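Local coordinates for protein esterase D (Cellvibrio japonicus, PDB 2W87) that binds glucuronic acid-containing sugars through a calcium-binding family 35 carbohydrate-binding module, part of a secreted enzyme that probably helps degrade plant cell wall xylan, at residues A1-E6 and I123-V128; A9-V14 and A39-A44. All blocks are in the same frame, centred on the assembly; numbering follows the deposited sequence.

Contact 1: residues A1-E6 and I123-V128. With CA (calcium ion), chain D.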
loop_
_atom_site.group_PDB
_atom_site.type_symbol
_atom_site.label_atom_id
_atom_site.label_comp_id
_atom_site.label_asym_id
_atom_site.label_seq_id
_atom_site.Cartn_x
_atom_site.Cartn_y
_atom_site.Cartn_z
ATOM N N ALA A 1 6.712 -14.601 -3.390
ATOM C CA ALA A 1 6.178 -13.270 -2.965
ATOM C C ALA A 1 6.012 -12.351 -4.166
ATOM O O ALA A 1 6.934 -12.166 -4.973
ATOM C CB ALA A 1 7.095 -12.606 -1.958
ATOM N N LEU A 2 4.828 -11.767 -4.265
ATOM C CA LEU A 2 4.536 -10.797 -5.282
ATOM C C LEU A 2 4.948 -9.418 -4.752
ATOM O O LEU A 2 4.440 -8.987 -3.724
ATOM C CB LEU A 2 3.053 -10.828 -5.561
ATOM C CG LEU A 2 2.512 -9.930 -6.651
ATOM C CD1 LEU A 2 3.121 -10.315 -8.005
ATOM C CD2 LEU A 2 1.009 -10.048 -6.674
ATOM N N LEU A 3 5.866 -8.753 -5.441
ATOM C CA LEU A 3 6.348 -7.445 -5.015
ATOM C C LEU A 3 5.864 -6.398 -6.010
ATOM O O LEU A 3 6.303 -6.362 -7.163
ATOM C CB LEU A 3 7.867 -7.425 -4.890
ATOM C CG LEU A 3 8.508 -6.092 -4.478
ATOM C CD1 LEU A 3 7.930 -5.578 -3.167
ATOM C CD2 LEU A 3 10.035 -6.237 -4.396
ATOM N N LEU A 4 4.949 -5.558 -5.556
ATOM C CA LEU A 4 4.303 -4.573 -6.415
ATOM C C LEU A 4 4.933 -3.213 -6.209
ATOM O O LEU A 4 4.932 -2.645 -5.104
ATOM C CB LEU A 4 2.782 -4.516 -6.163
ATOM C CG LEU A 4 2.073 -5.861 -6.307
ATOM C CD1 LEU A 4 0.632 -5.733 -5.880
ATOM C CD2 LEU A 4 2.185 -6.367 -7.760
ATOM N N GLN A 5 5.482 -2.719 -7.307
ATOM C CA GLN A 5 6.093 -1.400 -7.406
ATOM C C GLN A 5 5.222 -0.488 -8.286
ATOM O O GLN A 5 4.526 -0.950 -9.178
ATOM C CB GLN A 5 7.482 -1.488 -8.050
ATOM C CG GLN A 5 8.493 -2.338 -7.297
ATOM C CD GLN A 5 9.073 -1.661 -6.078
ATOM O OE1 GLN A 5 8.726 -0.531 -5.768
ATOM N NE2 GLN A 5 10.000 -2.347 -5.394
ATOM N N GLU A 6 5.290 0.819 -8.020
ATOM C CA GLU A 6 4.865 1.824 -8.968
ATOM C C GLU A 6 5.379 1.500 -10.365
ATOM O O GLU A 6 6.473 0.927 -10.520
ATOM C CB GLU A 6 5.377 3.199 -8.543
ATOM C CG GLU A 6 6.912 3.345 -8.538
ATOM C CD GLU A 6 7.626 2.589 -7.403
ATOM O OE1 GLU A 6 6.992 2.391 -6.341
ATOM O OE2 GLU A 6 8.831 2.200 -7.541
ATOM N N ILE A 123 4.866 5.664 0.160
ATOM C CA ILE A 123 4.740 4.200 0.083
ATOM C C ILE A 123 5.642 3.657 -1.006
ATOM O O ILE A 123 5.456 3.932 -2.188
ATOM C CB ILE A 123 3.282 3.760 -0.214
ATOM C CG1 ILE A 123 2.306 4.404 0.790
ATOM C CG2 ILE A 123 3.186 2.237 -0.337
ATOM C CD1 ILE A 123 2.519 4.033 2.239
ATOM N N ASP A 124 6.612 2.853 -0.610
ATOM C CA ASP A 124 7.587 2.335 -1.577
ATOM C C ASP A 124 7.066 1.169 -2.378
ATOM O O ASP A 124 7.256 1.102 -3.597
ATOM C CB ASP A 124 8.849 1.894 -0.846
ATOM C CG ASP A 124 9.899 1.327 -1.765
ATOM O OD1 ASP A 124 9.994 1.762 -2.929
ATOM O OD2 ASP A 124 10.683 0.476 -1.299
ATOM N N SER A 125 6.442 0.237 -1.677
ATOM C CA SER A 125 6.011 -1.008 -2.277
ATOM C C SER A 125 5.010 -1.758 -1.413
ATOM O O SER A 125 4.927 -1.535 -0.203
ATOM C CB SER A 125 7.219 -1.886 -2.467
ATOM O OG SER A 125 7.843 -2.215 -1.232
ATOM N N LEU A 126 4.333 -2.714 -2.055
ATOM C CA LEU A 126 3.475 -3.666 -1.383
ATOM C C LEU A 126 3.971 -5.060 -1.757
ATOM O O LEU A 126 4.089 -5.376 -2.935
ATOM C CB LEU A 126 2.011 -3.513 -1.831
ATOM C CG LEU A 126 1.037 -4.552 -1.267
ATOM C CD1 LEU A 126 0.858 -4.353 0.236
ATOM C CD2 LEU A 126 -0.297 -4.530 -2.003
ATOM N N SER A 127 4.269 -5.876 -0.752
ATOM C CA SER A 127 4.674 -7.266 -0.956
ATOM C C SER A 127 3.533 -8.151 -0.467
ATOM O O SER A 127 2.945 -7.871 0.562
ATOM C CB SER A 127 5.936 -7.546 -0.150
ATOM O OG SER A 127 6.134 -8.922 -0.027
ATOM N N VAL A 128 3.229 -9.210 -1.210
ATOM C CA VAL A 128 2.099 -10.075 -0.921
ATOM C C VAL A 128 2.584 -11.520 -0.892
ATOM O O VAL A 128 3.201 -11.987 -1.857
ATOM C CB VAL A 128 1.038 -9.953 -2.004
ATOM C CG1 VAL A 128 -0.195 -10.754 -1.639
ATOM C CG2 VAL A 128 0.686 -8.483 -2.234
HETATM CA CA CA D . 8.992 1.604 -5.110
HETATM O O HOH W 1 4.647 2.583 -4.731
#
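Asp124 O and Glu6 OE1 both bind one calcium ion, at 2.4 and 2.5 Å, so the metal joins the two segments. Asp124 OD1 and Glu6 OE2 bind it as well. CG of Glu6 sits between the backbone N and the carbonyl carbon (chi1 64°), and the chain bends again at chi2, which turns the carboxylate back to the metal. The side-chain amide of Gln5 adds one more ligand. Backbone oxygens of Thr26 and Gly29 complete the site. Glu6 OE1 and Asp124 O lie 3.0 Å apart because both bind calcium. The cation probably offsets the negative charges of Glu6 and Asp124, and a salt bridge from Arg58 to Asp124 OD2 should help. A water bridges Glu6 OE1 and Ile123 O by hydrogen bonds.

Away from the metal the two segments pair as antiparallel strands. Leu2 and Val128 exchange two backbone hydrogen bonds, and so do Leu4 and Leu126. Leu4 N to Leu126 O is 2.8 Å and nearly straight. Leu4 and Leu126 lie side by side, CD1 to CD2 4.2 Å, on the face that packs against Trp43. On the other face, CD1 of Leu3 reaches over to CB of Ser125, 3.8 Å away. Strand 2-5 forms an edge of a four-stranded antiparallel sheet and pairs with the inner strand 122-129. Calcium ties the two at one end, within a beta-sandwich carbohydrate-binding module.

Contact 2: residues A9-V14 and A39-A44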
loop_
_atom_site.group_PDB
_atom_site.type_symbol
_atom_site.label_atom_id
_atom_site.label_comp_id
_atom_site.label_asym_id
_atom_site.label_seq_id
_atom_site.Cartn_x
_atom_site.Cartn_y
_atom_site.Cartn_z
ATOM N N ALA A 9 2.857 -3.775 -13.388
ATOM C CA ALA A 9 1.549 -4.409 -13.349
ATOM C C ALA A 9 1.143 -4.652 -11.917
ATOM O O ALA A 9 1.950 -5.127 -11.104
ATOM C CB ALA A 9 1.541 -5.752 -14.155
ATOM N N GLY A 10 -0.105 -4.327 -11.610
ATOM C CA GLY A 10 -0.630 -4.496 -10.259
ATOM C C GLY A 10 -0.667 -3.190 -9.483
ATOM O O GLY A 10 -1.332 -3.103 -8.462
ATOM N N PHE A 11 0.039 -2.170 -9.954
ATOM C CA PHE A 11 -0.067 -0.831 -9.338
ATOM C C PHE A 11 -1.142 -0.087 -10.104
ATOM O O PHE A 11 -1.044 0.050 -11.328
ATOM C CB PHE A 11 1.251 -0.074 -9.384
ATOM C CG PHE A 11 1.216 1.233 -8.613
ATOM C CD1 PHE A 11 1.596 1.263 -7.283
ATOM C CD2 PHE A 11 0.800 2.390 -9.199
ATOM C CE1 PHE A 11 1.597 2.433 -6.557
ATOM C CE2 PHE A 11 0.759 3.584 -8.465
ATOM C CZ PHE A 11 1.148 3.593 -7.139
ATOM N N CYS A 12 -2.155 0.398 -9.404
ATOM C CA CYS A 12 -3.306 0.988 -10.069
ATOM C C CYS A 12 -3.358 2.510 -10.042
ATOM O O CYS A 12 -3.693 3.138 -11.040
ATOM C CB CYS A 12 -4.606 0.414 -9.502
ATOM S SG CYS A 12 -4.776 -1.317 -9.853
ATOM N N ARG A 13 -3.112 3.102 -8.894
ATOM C CA ARG A 13 -3.368 4.520 -8.738
ATOM C C ARG A 13 -2.740 5.056 -7.479
ATOM O O ARG A 13 -2.589 4.332 -6.506
ATOM C CB ARG A 13 -4.890 4.799 -8.649
ATOM C CG ARG A 13 -5.238 6.255 -8.728
ATOM C CD ARG A 13 -6.701 6.511 -8.575
ATOM N NE ARG A 13 -7.093 6.786 -7.204
ATOM C CZ ARG A 13 -7.803 5.960 -6.438
ATOM N NH1 ARG A 13 -8.197 4.772 -6.905
ATOM N NH2 ARG A 13 -8.116 6.315 -5.193
ATOM N N VAL A 14 -2.323 6.316 -7.552
ATOM C CA VAL A 14 -2.054 7.135 -6.358
ATOM C C VAL A 14 -2.786 8.474 -6.517
ATOM O O VAL A 14 -2.743 9.092 -7.578
ATOM C CB VAL A 14 -0.556 7.376 -6.094
ATOM C CG1 VAL A 14 0.150 7.945 -7.314
ATOM C CG2 VAL A 14 -0.350 8.269 -4.845
ATOM N N ALA A 39 -6.860 10.278 0.864
ATOM C CA ALA A 39 -5.936 10.086 -0.261
ATOM C C ALA A 39 -5.363 8.661 -0.224
ATOM O O ALA A 39 -4.924 8.186 0.819
ATOM C CB ALA A 39 -4.841 11.144 -0.251
ATOM N N ALA A 40 -5.369 7.992 -1.380
ATOM C CA ALA A 40 -5.092 6.568 -1.449
ATOM C C ALA A 40 -3.969 6.146 -2.389
ATOM O O ALA A 40 -3.552 6.894 -3.317
ATOM C CB ALA A 40 -6.369 5.797 -1.765
ATOM N N VAL A 41 -3.471 4.936 -2.111
ATOM C CA VAL A 41 -2.653 4.177 -3.046
ATOM C C VAL A 41 -3.435 2.921 -3.303
ATOM O O VAL A 41 -3.991 2.326 -2.355
ATOM C CB VAL A 41 -1.231 3.854 -2.507
ATOM C CG1 VAL A 41 -0.399 3.128 -3.590
ATOM C CG2 VAL A 41 -0.549 5.137 -2.068
ATOM N N VAL A 42 -3.496 2.506 -4.568
ATOM C CA VAL A 42 -4.325 1.361 -4.960
ATOM C C VAL A 42 -3.534 0.351 -5.795
ATOM O O VAL A 42 -2.816 0.726 -6.739
ATOM C CB VAL A 42 -5.603 1.789 -5.741
ATOM C CG1 VAL A 42 -6.514 0.594 -6.025
ATOM C CG2 VAL A 42 -6.370 2.875 -4.998
ATOM N N TRP A 43 -3.670 -0.921 -5.408
ATOM C CA TRP A 43 -3.091 -2.061 -6.105
ATOM C C TRP A 43 -4.174 -3.048 -6.455
ATOM O O TRP A 43 -5.275 -3.017 -5.905
ATOM C CB TRP A 43 -2.076 -2.802 -5.229
ATOM C CG TRP A 43 -0.966 -1.967 -4.678
ATOM C CD1 TRP A 43 0.215 -1.736 -5.249
ATOM C CD2 TRP A 43 -0.964 -1.276 -3.425
ATOM N NE1 TRP A 43 0.987 -0.921 -4.448
ATOM C CE2 TRP A 43 0.284 -0.635 -3.309
ATOM C CE3 TRP A 43 -1.890 -1.148 -2.388
ATOM C CZ2 TRP A 43 0.630 0.114 -2.200
ATOM C CZ3 TRP A 43 -1.534 -0.406 -1.278
ATOM C CH2 TRP A 43 -0.300 0.224 -1.199
ATOM N N ALA A 44 -3.829 -3.986 -7.326
ATOM C CA ALA A 44 -4.754 -5.046 -7.717
ATOM C C ALA A 44 -4.012 -6.375 -7.719
ATOM O O ALA A 44 -2.956 -6.498 -8.344
ATOM C CB ALA A 44 -5.333 -4.795 -9.080
#
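Phe11 reaches across to Val41 and Trp43, with its CG anti to the backbone N (chi1 -173°). Its CB rests near Gln5 O, at 3.4 Å, and Val42 O lies over one face of the ring. CD1 meets Trp43 NE1 at 3.6 Å. Next along the ring, CE1 touches Val41 CG1, also at 3.6 Å, and CZ lies a little farther from the same methyl. The Phe11 edge is turned toward the face of the Trp43 five-membered ring, an offset edge-to-face pair with planes at 86°. Val41 CG1 also lies over a Trp43 face, offset toward the rim.

Strand 11-14 makes a classic beta bulge at Cys12 and Arg13, both opposite Val42. Cys12 N (2.8 Å) and Arg13 N (3.2 Å) both donate to Val42 O, from the same face of its carbonyl plane. Arg13 O then accepts from Val42 N.

On the other side of the sheet, Val42 CG2 lies over one face of the Arg13 guanidinium, 3.3 Å from NH1. Cys12 SG touches Ala44 CB. Across the strands, then, side chains meet by van der Waals contact and the backbone supplies the hydrogen bonds. Arg13 NE pairs with Asp15 and Cys12 is disulfide-bonded to Cys138, so strand 11-14 is also tied to the C terminus.

The chain starts in strand 2-5 and passes through Glu6 into strand 11-14. That strand meets 40-44 in contact 2, closing a loop that contains the short strands 16-19 and 30-33. Contact 1 closes much later, when 123-128 returns to the first residues. Its loop spans most of the module and encloses contact 2, so the two do not cross. Contact 1 belongs to the four-stranded sheet and contact 2 to the other large sheet. They meet in the interior, where Leu126 CD2 packs on Trp43 CD2 at 3.6 Å. Phe11 also packs against Glu6. The chain thus passes from one sheet to the other between strands 2-5 and 11-14.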